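Local coordinates for protein putative transcriptional regulator (Streptomyces coelicolor, PDB 2ZB9) that probably acts as a TetR-family transcription factor, binding regulatory DNA through a helix-turn-helix motif, at residues 33-36 against 37-41; 58-61 against 62-66; 74-77 against 78-82; 131-134 against 135-139. One frame throughout, in Å; residues are numbered along the deposited sequence.

Contact 1: residues 33-36 against 37-41; sequences GELL and LTEGT
E39 N donates to L35 O at 2.8 Å, and L37 N reaches G33 O one turn apart on the same helix in a fairly straight bond (163°). The turn that follows is less regular. G40 N still meets L36 O at 2.9 Å, but T38 N makes only weak bonds to E34 O and L35 O. The T38 hydroxyl adds a bond of its own: with OG1 set between the backbone N and carbonyl carbon (chi1 69°), it turns back and donates to E34 O at 3.1 Å. This is the C-terminal end of helix 20-39, the first helix of the TetR-type DNA-binding domain, and G40 ends it with positive phi (92°), a backbone shape in which a CB would press on the preceding carbonyl oxygen. Among the side chains, L35 CD1 lies against the carboxylate of E39, 3.4 Å from OE2, while that carboxylate has its stronger partner in a salt bridge to R48 on helix 46-53. L36 and T41 run side by side, CD1 meeting OG1 at 3.6 Å, and both also touch I114 of helix 110-122.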
loop_
_atom_site.group_PDB
_atom_site.type_symbol
_atom_site.label_atom_id
_atom_site.label_comp_id
_atom_site.label_asym_id
_atom_site.label_seq_id
_atom_site.Cartn_x
_atom_site.Cartn_y
_atom_site.Cartn_z
ATOM N N GLY A 33 3.070 -19.132 14.387
ATOM C CA GLY A 33 3.776 -17.869 14.456
ATOM C C GLY A 33 5.274 -18.052 14.584
ATOM O O GLY A 33 6.050 -17.343 13.937
ATOM N N GLU A 34 5.679 -19.011 15.413
ATOM C CA GLU A 34 7.091 -19.302 15.649
ATOM C C GLU A 34 7.785 -19.783 14.374
ATOM O O GLU A 34 8.885 -19.335 14.042
ATOM C CB GLU A 34 7.223 -20.363 16.751
ATOM C CG GLU A 34 8.047 -21.586 16.349
ATOM C CD GLU A 34 7.409 -22.903 16.784
ATOM O OE1 GLU A 34 7.382 -23.186 18.008
ATOM O OE2 GLU A 34 6.930 -23.651 15.895
ATOM N N LEU A 35 7.137 -20.702 13.668
ATOM C CA LEU A 35 7.685 -21.247 12.430
ATOM C C LEU A 35 7.701 -20.179 11.342
ATOM O O LEU A 35 8.698 -19.988 10.648
ATOM C CB LEU A 35 6.838 -22.435 11.972
ATOM C CG LEU A 35 7.281 -23.197 10.724
ATOM C CD1 LEU A 35 8.693 -23.738 10.920
ATOM C CD2 LEU A 35 6.303 -24.338 10.457
ATOM N N LEU A 36 6.585 -19.478 11.209
ATOM C CA LEU A 36 6.439 -18.431 10.208
ATOM C C LEU A 36 7.506 -17.339 10.345
ATOM O O LEU A 36 8.157 -16.977 9.371
ATOM C CB LEU A 36 5.036 -17.824 10.331
ATOM C CG LEU A 36 4.493 -16.920 9.231
ATOM C CD1 LEU A 36 4.543 -17.636 7.901
ATOM C CD2 LEU A 36 3.067 -16.528 9.582
ATOM N N LEU A 37 7.696 -16.835 11.562
ATOM C CA LEU A 37 8.669 -15.773 11.805
ATOM C C LEU A 37 10.141 -16.168 11.747
ATOM O O LEU A 37 11.004 -15.305 11.587
ATOM C CB LEU A 37 8.386 -15.104 13.155
ATOM C CG LEU A 37 7.625 -13.773 13.154
ATOM C CD1 LEU A 37 6.370 -13.856 12.292
ATOM C CD2 LEU A 37 7.274 -13.413 14.596
ATOM N N THR A 38 10.446 -17.454 11.883
ATOM C CA THR A 38 11.843 -17.875 11.832
ATOM C C THR A 38 12.225 -18.492 10.494
ATOM O O THR A 38 13.371 -18.380 10.061
ATOM C CB THR A 38 12.174 -18.908 12.927
ATOM O OG1 THR A 38 11.508 -20.143 12.641
ATOM C CG2 THR A 38 11.723 -18.408 14.281
ATOM N N GLU A 39 11.268 -19.140 9.835
ATOM C CA GLU A 39 11.550 -19.795 8.564
ATOM C C GLU A 39 10.842 -19.253 7.322
ATOM O O GLU A 39 11.197 -19.622 6.203
ATOM C CB GLU A 39 11.281 -21.293 8.701
ATOM C CG GLU A 39 12.280 -21.986 9.617
ATOM C CD GLU A 39 12.050 -23.478 9.738
ATOM O OE1 GLU A 39 11.829 -24.138 8.702
ATOM O OE2 GLU A 39 12.109 -23.994 10.873
ATOM N N GLY A 40 9.847 -18.391 7.505
ATOM C CA GLY A 40 9.151 -17.841 6.354
ATOM C C GLY A 40 7.920 -18.616 5.922
ATOM O O GLY A 40 7.719 -19.767 6.303
ATOM N N THR A 41 7.103 -17.983 5.091
ATOM C CA THR A 41 5.865 -18.579 4.609
ATOM C C THR A 41 6.013 -19.832 3.751
ATOM O O THR A 41 5.206 -20.763 3.858
ATOM C CB THR A 41 5.053 -17.549 3.811
ATOM O OG1 THR A 41 4.897 -16.369 4.601
ATOM C CG2 THR A 41 3.672 -18.104 3.467
#

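Contact 2: residues 58-61 against 62-66; sequences TTLY and KWWPS
T59 sets its methyl over one face of the W63 indole, the two side chains running alongside each other in the last turns of helix 57-63. This helix is the second of the predicted helix-turn-helix, the recognition helix in TetR-family regulators. The contact is a CH-pi interaction: CG2 stands 3.6 Å from the centroid of the six-membered ring and 13° off its normal. A T59 chi1 of -53° puts OG1 beside the backbone N, where it bonds S56 OG, and leaves CG2 anti to that N, over the indole. On the neighbouring flank, T58 CG2 lies 3.9 Å from K62 CE, beside an extended lysine chain. The backbone beneath holds these pairs in step. W63 N bonds T59 O at 3.3 Å, and W64 N bonds L60 O at 2.9 Å before the chain leaves the helix at W64. Were W63 an alanine, the T59 methyl would probably lose the ring face it rests on, and a gap would open beside V24 of helix 20-39. W64 is fixed further out: NE1 bonds D73, and its side chain packs on R25, V28 and L29 of helix 20-39. L60 faces F46, V49 and A50 of helix 46-53, joining the two helices of the motif. Between the tryptophans, W63 CB sits 3.6 Å above the plane of the W64 ring, and W64 CZ3 lies in plane at the edge of the W63 indole.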
loop_
_atom_site.group_PDB
_atom_site.type_symbol
_atom_site.label_atom_id
_atom_site.label_comp_id
_atom_site.label_asym_id
_atom_site.label_seq_id
_atom_site.Cartn_x
_atom_site.Cartn_y
_atom_site.Cartn_z
ATOM N N THR A 58 -6.093 -33.272 10.533
ATOM C CA THR A 58 -7.548 -33.290 10.407
ATOM C C THR A 58 -8.142 -32.082 11.110
ATOM O O THR A 58 -8.972 -31.365 10.556
ATOM C CB THR A 58 -8.147 -34.563 11.039
ATOM O OG1 THR A 58 -7.704 -35.710 10.304
ATOM C CG2 THR A 58 -9.669 -34.506 11.026
ATOM N N THR A 59 -7.709 -31.868 12.343
ATOM C CA THR A 59 -8.181 -30.747 13.134
ATOM C C THR A 59 -7.699 -29.435 12.511
ATOM O O THR A 59 -8.444 -28.459 12.446
ATOM C CB THR A 59 -7.658 -30.855 14.570
ATOM O OG1 THR A 59 -7.998 -32.144 15.100
ATOM C CG2 THR A 59 -8.271 -29.783 15.438
ATOM N N LEU A 60 -6.453 -29.424 12.045
ATOM C CA LEU A 60 -5.867 -28.239 11.423
ATOM C C LEU A 60 -6.680 -27.799 10.206
ATOM O O LEU A 60 -7.044 -26.630 10.076
ATOM C CB LEU A 60 -4.425 -28.533 11.010
ATOM C CG LEU A 60 -3.269 -28.161 11.946
ATOM C CD1 LEU A 60 -3.657 -28.313 13.410
ATOM C CD2 LEU A 60 -2.071 -29.021 11.593
ATOM N N TYR A 61 -6.970 -28.744 9.322
ATOM C CA TYR A 61 -7.745 -28.458 8.120
ATOM C C TYR A 61 -9.112 -27.854 8.447
ATOM O O TYR A 61 -9.614 -27.005 7.711
ATOM C CB TYR A 61 -7.916 -29.739 7.298
ATOM C CG TYR A 61 -6.654 -30.202 6.592
ATOM C CD1 TYR A 61 -6.452 -31.551 6.300
ATOM C CD2 TYR A 61 -5.672 -29.293 6.204
ATOM C CE1 TYR A 61 -5.299 -31.984 5.640
ATOM C CE2 TYR A 61 -4.516 -29.713 5.541
ATOM C CZ TYR A 61 -4.336 -31.061 5.264
ATOM O OH TYR A 61 -3.194 -31.485 4.617
ATOM N N LYS A 62 -9.705 -28.280 9.556
ATOM C CA LYS A 62 -11.013 -27.768 9.965
ATOM C C LYS A 62 -10.967 -26.293 10.346
ATOM O O LYS A 62 -11.878 -25.527 10.015
ATOM C CB LYS A 62 -11.551 -28.548 11.167
ATOM C CG LYS A 62 -11.820 -30.021 10.934
ATOM C CD LYS A 62 -12.382 -30.629 12.210
ATOM C CE LYS A 62 -12.579 -32.131 12.104
ATOM N NZ LYS A 62 -13.070 -32.664 13.408
ATOM N N TRP A 63 -9.917 -25.900 11.062
ATOM C CA TRP A 63 -9.777 -24.516 11.500
ATOM C C TRP A 63 -9.188 -23.583 10.446
ATOM O O TRP A 63 -9.504 -22.395 10.423
ATOM C CB TRP A 63 -8.923 -24.447 12.766
ATOM C CG TRP A 63 -9.553 -25.086 13.955
ATOM C CD1 TRP A 63 -10.888 -25.169 14.231
ATOM C CD2 TRP A 63 -8.874 -25.654 15.080
ATOM N NE1 TRP A 63 -11.081 -25.749 15.460
ATOM C CE2 TRP A 63 -9.862 -26.058 16.004
ATOM C CE3 TRP A 63 -7.524 -25.859 15.398
ATOM C CZ2 TRP A 63 -9.546 -26.656 17.228
ATOM C CZ3 TRP A 63 -7.207 -26.455 16.618
ATOM C CH2 TRP A 63 -8.217 -26.845 17.518
ATOM N N TRP A 64 -8.330 -24.112 9.584
ATOM C CA TRP A 64 -7.716 -23.300 8.539
ATOM C C TRP A 64 -7.828 -24.024 7.208
ATOM O O TRP A 64 -7.047 -24.925 6.905
ATOM C CB TRP A 64 -6.252 -23.015 8.879
ATOM C CG TRP A 64 -6.113 -22.282 10.172
ATOM C CD1 TRP A 64 -6.359 -20.958 10.393
ATOM C CD2 TRP A 64 -5.788 -22.847 11.446
ATOM N NE1 TRP A 64 -6.213 -20.663 11.728
ATOM C CE2 TRP A 64 -5.865 -21.808 12.401
ATOM C CE3 TRP A 64 -5.442 -24.136 11.881
ATOM C CZ2 TRP A 64 -5.612 -22.011 13.758
ATOM C CZ3 TRP A 64 -5.188 -24.340 13.232
ATOM C CH2 TRP A 64 -5.276 -23.285 14.154
ATOM N N PRO A 65 -8.805 -23.620 6.387
ATOM C CA PRO A 65 -9.073 -24.202 5.072
ATOM C C PRO A 65 -7.933 -24.095 4.067
ATOM O O PRO A 65 -7.954 -24.758 3.032
ATOM C CB PRO A 65 -10.325 -23.456 4.623
ATOM C CG PRO A 65 -10.111 -22.091 5.218
ATOM C CD PRO A 65 -9.670 -22.451 6.622
ATOM N N SER A 66 -6.934 -23.272 4.359
ATOM C CA SER A 66 -5.825 -23.139 3.428
ATOM C C SER A 66 -4.538 -22.687 4.089
ATOM O O SER A 66 -4.531 -22.195 5.216
ATOM C CB SER A 66 -6.176 -22.144 2.322
ATOM O OG SER A 66 -6.157 -20.817 2.823
#

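Contact 3: residues 74-77 against 78-82; sequences GYFH and AVEDT
Y75 and V79 make the apolar contact, a CH-pi interaction in which V79 CG1 comes over one face of the phenol ring, 4.2 Å from its centroid and 26° off the normal; the nearest ring atom, Y75 CZ, is 3.8 Å from CG1. With CG anti to the backbone N (chi1 -174°), the Y75 ring runs forward along helix 67-83, toward the turn that carries V79. Y75 also packs on L36 and L37 of helix 20-39 and on Y136 of helix 126-153, so this helix runs between the N-terminal helices and the C-terminal domain. Backbone bonds link A78 N to G74 O at 3.0 Å and V79 N to Y75 O at 3.2 Å. At D81 the helix kinks, and a water steps in, donating to H77 O and accepting from D81 N at 2.9 Å. A second water, in the imidazole plane at its edge, is weakly tied to H77 O and ND1; its approach to E80 OE1 is suspiciously short and doubtful. Among the polar side chains, H77 ND1 and E80 OE1 are 3.6 Å apart, with ring and carboxylate planes at 70°. F76 CE1 lies 4.0 Å from E80 OE2. The carboxylate so close to ND1 would probably make a protonated imidazole easier to hold.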
loop_
_atom_site.group_PDB
_atom_site.type_symbol
_atom_site.label_atom_id
_atom_site.label_comp_id
_atom_site.label_asym_id
_atom_site.label_seq_id
_atom_site.Cartn_x
_atom_site.Cartn_y
_atom_site.Cartn_z
ATOM N N GLY A 74 -1.889 -17.108 12.034
ATOM C CA GLY A 74 -0.733 -17.248 12.906
ATOM C C GLY A 74 0.026 -15.931 12.993
ATOM O O GLY A 74 0.491 -15.527 14.065
ATOM N N TYR A 75 0.144 -15.242 11.864
ATOM C CA TYR A 75 0.860 -13.976 11.847
ATOM C C TYR A 75 0.165 -12.934 12.712
ATOM O O TYR A 75 0.803 -12.278 13.531
ATOM C CB TYR A 75 0.989 -13.442 10.421
ATOM C CG TYR A 75 1.845 -12.200 10.350
ATOM C CD1 TYR A 75 3.235 -12.284 10.425
ATOM C CD2 TYR A 75 1.262 -10.938 10.274
ATOM C CE1 TYR A 75 4.025 -11.132 10.432
ATOM C CE2 TYR A 75 2.038 -9.786 10.282
ATOM C CZ TYR A 75 3.415 -9.888 10.363
ATOM O OH TYR A 75 4.170 -8.739 10.392
ATOM N N PHE A 76 -1.146 -12.787 12.541
ATOM C CA PHE A 76 -1.893 -11.808 13.327
ATOM C C PHE A 76 -1.654 -12.004 14.828
ATOM O O PHE A 76 -1.384 -11.049 15.562
ATOM C CB PHE A 76 -3.391 -11.900 12.998
ATOM C CG PHE A 76 -4.248 -10.959 13.799
ATOM C CD1 PHE A 76 -4.634 -11.278 15.104
ATOM C CD2 PHE A 76 -4.653 -9.737 13.258
ATOM C CE1 PHE A 76 -5.409 -10.395 15.860
ATOM C CE2 PHE A 76 -5.425 -8.849 14.002
ATOM C CZ PHE A 76 -5.807 -9.176 15.311
ATOM N N HIS A 77 -1.741 -13.247 15.283
ATOM C CA HIS A 77 -1.534 -13.537 16.697
ATOM C C HIS A 77 -0.082 -13.426 17.167
ATOM O O HIS A 77 0.177 -13.223 18.348
ATOM C CB HIS A 77 -2.115 -14.914 17.014
ATOM C CG HIS A 77 -3.608 -14.946 16.934
ATOM N ND1 HIS A 77 -4.415 -14.462 17.941
ATOM C CD2 HIS A 77 -4.439 -15.303 15.926
ATOM C CE1 HIS A 77 -5.677 -14.517 17.558
ATOM N NE2 HIS A 77 -5.719 -15.022 16.339
ATOM N N ALA A 78 0.863 -13.539 16.242
ATOM C CA ALA A 78 2.273 -13.426 16.598
ATOM C C ALA A 78 2.701 -11.972 16.846
ATOM O O ALA A 78 3.589 -11.718 17.655
ATOM C CB ALA A 78 3.136 -14.035 15.499
ATOM N N VAL A 79 2.077 -11.027 16.149
ATOM C CA VAL A 79 2.432 -9.617 16.297
ATOM C C VAL A 79 1.421 -8.806 17.098
ATOM O O VAL A 79 1.644 -7.629 17.378
ATOM C CB VAL A 79 2.613 -8.938 14.907
ATOM C CG1 VAL A 79 3.712 -9.636 14.122
ATOM C CG2 VAL A 79 1.311 -8.972 14.127
ATOM N N GLU A 80 0.324 -9.442 17.487
ATOM C CA GLU A 80 -0.734 -8.769 18.230
ATOM C C GLU A 80 -0.293 -7.946 19.435
ATOM O O GLU A 80 -0.618 -6.764 19.526
ATOM C CB GLU A 80 -1.800 -9.780 18.667
ATOM C CG GLU A 80 -2.945 -9.156 19.451
ATOM C CD GLU A 80 -4.122 -10.101 19.636
ATOM O OE1 GLU A 80 -3.908 -11.332 19.658
ATOM O OE2 GLU A 80 -5.261 -9.610 19.774
ATOM N N ASP A 81 0.432 -8.563 20.365
ATOM C CA ASP A 81 0.883 -7.855 21.560
ATOM C C ASP A 81 1.810 -6.697 21.225
ATOM O O ASP A 81 1.674 -5.592 21.755
ATOM C CB ASP A 81 1.602 -8.814 22.509
ATOM C CG ASP A 81 0.659 -9.804 23.169
ATOM O OD1 ASP A 81 1.116 -10.563 24.051
ATOM O OD2 ASP A 81 -0.540 -9.826 22.814
ATOM N N THR A 82 2.760 -6.964 20.340
ATOM C CA THR A 82 3.726 -5.966 19.916
ATOM C C THR A 82 3.078 -4.777 19.200
ATOM O O THR A 82 3.555 -3.648 19.321
ATOM C CB THR A 82 4.765 -6.599 18.977
ATOM O OG1 THR A 82 5.320 -7.763 19.604
ATOM C CG2 THR A 82 5.883 -5.617 18.667
HETATM O O HOH W 1 1.132 -11.400 20.165
HETATM O O HOH W 2 -2.410 -13.063 20.402
#

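Contact 4: residues 131-134 against 135-139; sequences AYRQ and LYSAQ
Y132 and Y136 both hold CG anti to the backbone N (chi1 -172° and -168°), which sends their rings out along helix 126-153 side by side. The rings meet obliquely, centroids 5.8 Å apart, with Y132 OH 3.9 Å from Y136 CD2. S137 meets the CD2-CE2 side of the Y132 ring, its CB 3.7 Å from CE2. Its OG, between the backbone N and the carbonyl carbon, points back over R133, and its bond goes to D182 of the second subunit. The helix opens into a pi turn here: Y132 O takes both Y136 N, at 2.9 Å, and S137 N, at 3.0 Å, from opposite faces of its carbonyl plane. A138 N then bonds R133 O, also five residues back. Replacing Y132 with an alanine is likely to open a gap beside Y136 and S137 and leave I180 of the second subunit without the ring it packs on. The contact thus sits between the core and the dimer partner. Y132 and Y136 rest on L115 of helix 110-122, Y132 also on L72 and Y136 on F76 of helix 67-83, while R133 and A138 pack on D182 of the second subunit.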
loop_
_atom_site.group_PDB
_atom_site.type_symbol
_atom_site.label_atom_id
_atom_site.label_comp_id
_atom_site.label_asym_id
_atom_site.label_seq_id
_atom_site.Cartn_x
_atom_site.Cartn_y
_atom_site.Cartn_z
ATOM N N ALA A 131 -8.899 -13.772 2.548
ATOM C CA ALA A 131 -8.349 -14.239 3.819
ATOM C C ALA A 131 -7.472 -13.163 4.470
ATOM O O ALA A 131 -7.437 -13.028 5.696
ATOM C CB ALA A 131 -7.538 -15.508 3.596
ATOM N N TYR A 132 -6.759 -12.401 3.649
ATOM C CA TYR A 132 -5.896 -11.350 4.174
ATOM C C TYR A 132 -6.731 -10.332 4.961
ATOM O O TYR A 132 -6.347 -9.898 6.056
ATOM C CB TYR A 132 -5.163 -10.654 3.026
ATOM C CG TYR A 132 -4.107 -9.681 3.493
ATOM C CD1 TYR A 132 -2.792 -10.096 3.703
ATOM C CD2 TYR A 132 -4.432 -8.351 3.763
ATOM C CE1 TYR A 132 -1.825 -9.206 4.169
ATOM C CE2 TYR A 132 -3.473 -7.455 4.230
ATOM C CZ TYR A 132 -2.173 -7.889 4.431
ATOM O OH TYR A 132 -1.230 -7.004 4.899
ATOM N N ARG A 133 -7.879 -9.959 4.404
ATOM C CA ARG A 133 -8.771 -9.009 5.063
ATOM C C ARG A 133 -9.440 -9.615 6.300
ATOM O O ARG A 133 -9.441 -9.017 7.379
ATOM C CB ARG A 133 -9.862 -8.528 4.092
ATOM C CG ARG A 133 -9.356 -7.657 2.937
ATOM C CD ARG A 133 -10.506 -6.907 2.254
ATOM N NE ARG A 133 -11.387 -7.796 1.496
ATOM C CZ ARG A 133 -11.083 -8.318 0.308
ATOM N NH1 ARG A 133 -9.919 -8.037 -0.267
ATOM N NH2 ARG A 133 -11.939 -9.126 -0.306
ATOM N N GLN A 134 -10.003 -10.807 6.150
ATOM C CA GLN A 134 -10.698 -11.447 7.265
ATOM C C GLN A 134 -9.826 -11.841 8.444
ATOM O O GLN A 134 -10.253 -11.742 9.588
ATOM C CB GLN A 134 -11.470 -12.679 6.771
ATOM C CG GLN A 134 -12.729 -12.319 5.985
ATOM C CD GLN A 134 -13.424 -13.524 5.359
ATOM O OE1 GLN A 134 -14.515 -13.398 4.801
ATOM N NE2 GLN A 134 -12.792 -14.691 5.443
ATOM N N LEU A 135 -8.600 -12.274 8.171
ATOM C CA LEU A 135 -7.717 -12.716 9.238
ATOM C C LEU A 135 -6.668 -11.700 9.690
ATOM O O LEU A 135 -6.094 -11.844 10.768
ATOM C CB LEU A 135 -7.042 -14.024 8.815
ATOM C CG LEU A 135 -8.025 -15.153 8.481
ATOM C CD1 LEU A 135 -7.273 -16.325 7.861
ATOM C CD2 LEU A 135 -8.767 -15.588 9.749
ATOM N N TYR A 136 -6.418 -10.671 8.886
ATOM C CA TYR A 136 -5.429 -9.678 9.283
ATOM C C TYR A 136 -5.828 -8.201 9.200
ATOM O O TYR A 136 -6.123 -7.581 10.217
ATOM C CB TYR A 136 -4.124 -9.868 8.499
ATOM C CG TYR A 136 -2.992 -9.048 9.072
ATOM C CD1 TYR A 136 -2.357 -9.438 10.257
ATOM C CD2 TYR A 136 -2.593 -7.852 8.474
ATOM C CE1 TYR A 136 -1.358 -8.657 10.830
ATOM C CE2 TYR A 136 -1.595 -7.060 9.039
ATOM C CZ TYR A 136 -0.984 -7.468 10.217
ATOM O OH TYR A 136 -0.003 -6.690 10.790
ATOM N N SER A 137 -5.841 -7.643 7.994
ATOM C CA SER A 137 -6.119 -6.217 7.831
ATOM C C SER A 137 -7.411 -5.656 8.413
ATOM O O SER A 137 -7.390 -4.580 9.011
ATOM C CB SER A 137 -6.002 -5.814 6.352
ATOM O OG SER A 137 -6.967 -6.464 5.551
ATOM N N ALA A 138 -8.532 -6.350 8.242
ATOM C CA ALA A 138 -9.788 -5.831 8.778
ATOM C C ALA A 138 -9.688 -5.593 10.279
ATOM O O ALA A 138 -10.111 -4.550 10.778
ATOM C CB ALA A 138 -10.944 -6.784 8.475
ATOM N N GLN A 139 -9.128 -6.562 10.997
ATOM C CA GLN A 139 -8.976 -6.444 12.438
ATOM C C GLN A 139 -7.913 -5.406 12.811
ATOM O O GLN A 139 -8.074 -4.695 13.790
ATOM C CB GLN A 139 -8.594 -7.793 13.049
ATOM C CG GLN A 139 -9.509 -8.943 12.672
ATOM C CD GLN A 139 -8.986 -10.278 13.173
ATOM O OE1 GLN A 139 -9.011 -10.556 14.374
ATOM N NE2 GLN A 139 -8.488 -11.104 12.256
#

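In the fold
From the N terminus the four contacts come in series, each a local turn within one helix or at its end, so none encloses or crosses another. Contact 1 closes the end of helix 20-39, and contact 2 the end of helix 57-63, in the predicted helix-turn-helix; their nearest atoms stay about 9 Å apart. Contact 3, on helix 67-83, is the hub. It touches contact 1, where L36 CD2 lies 3.8 Å from Y75 CB, and contact 4, where Y75 CD2 lies 3.5 Å from Y136 CE1. Helix 67-83 thereby ties the DNA-binding domain to helix 126-153 of the C-terminal domain, which at contact 4 meets the second subunit.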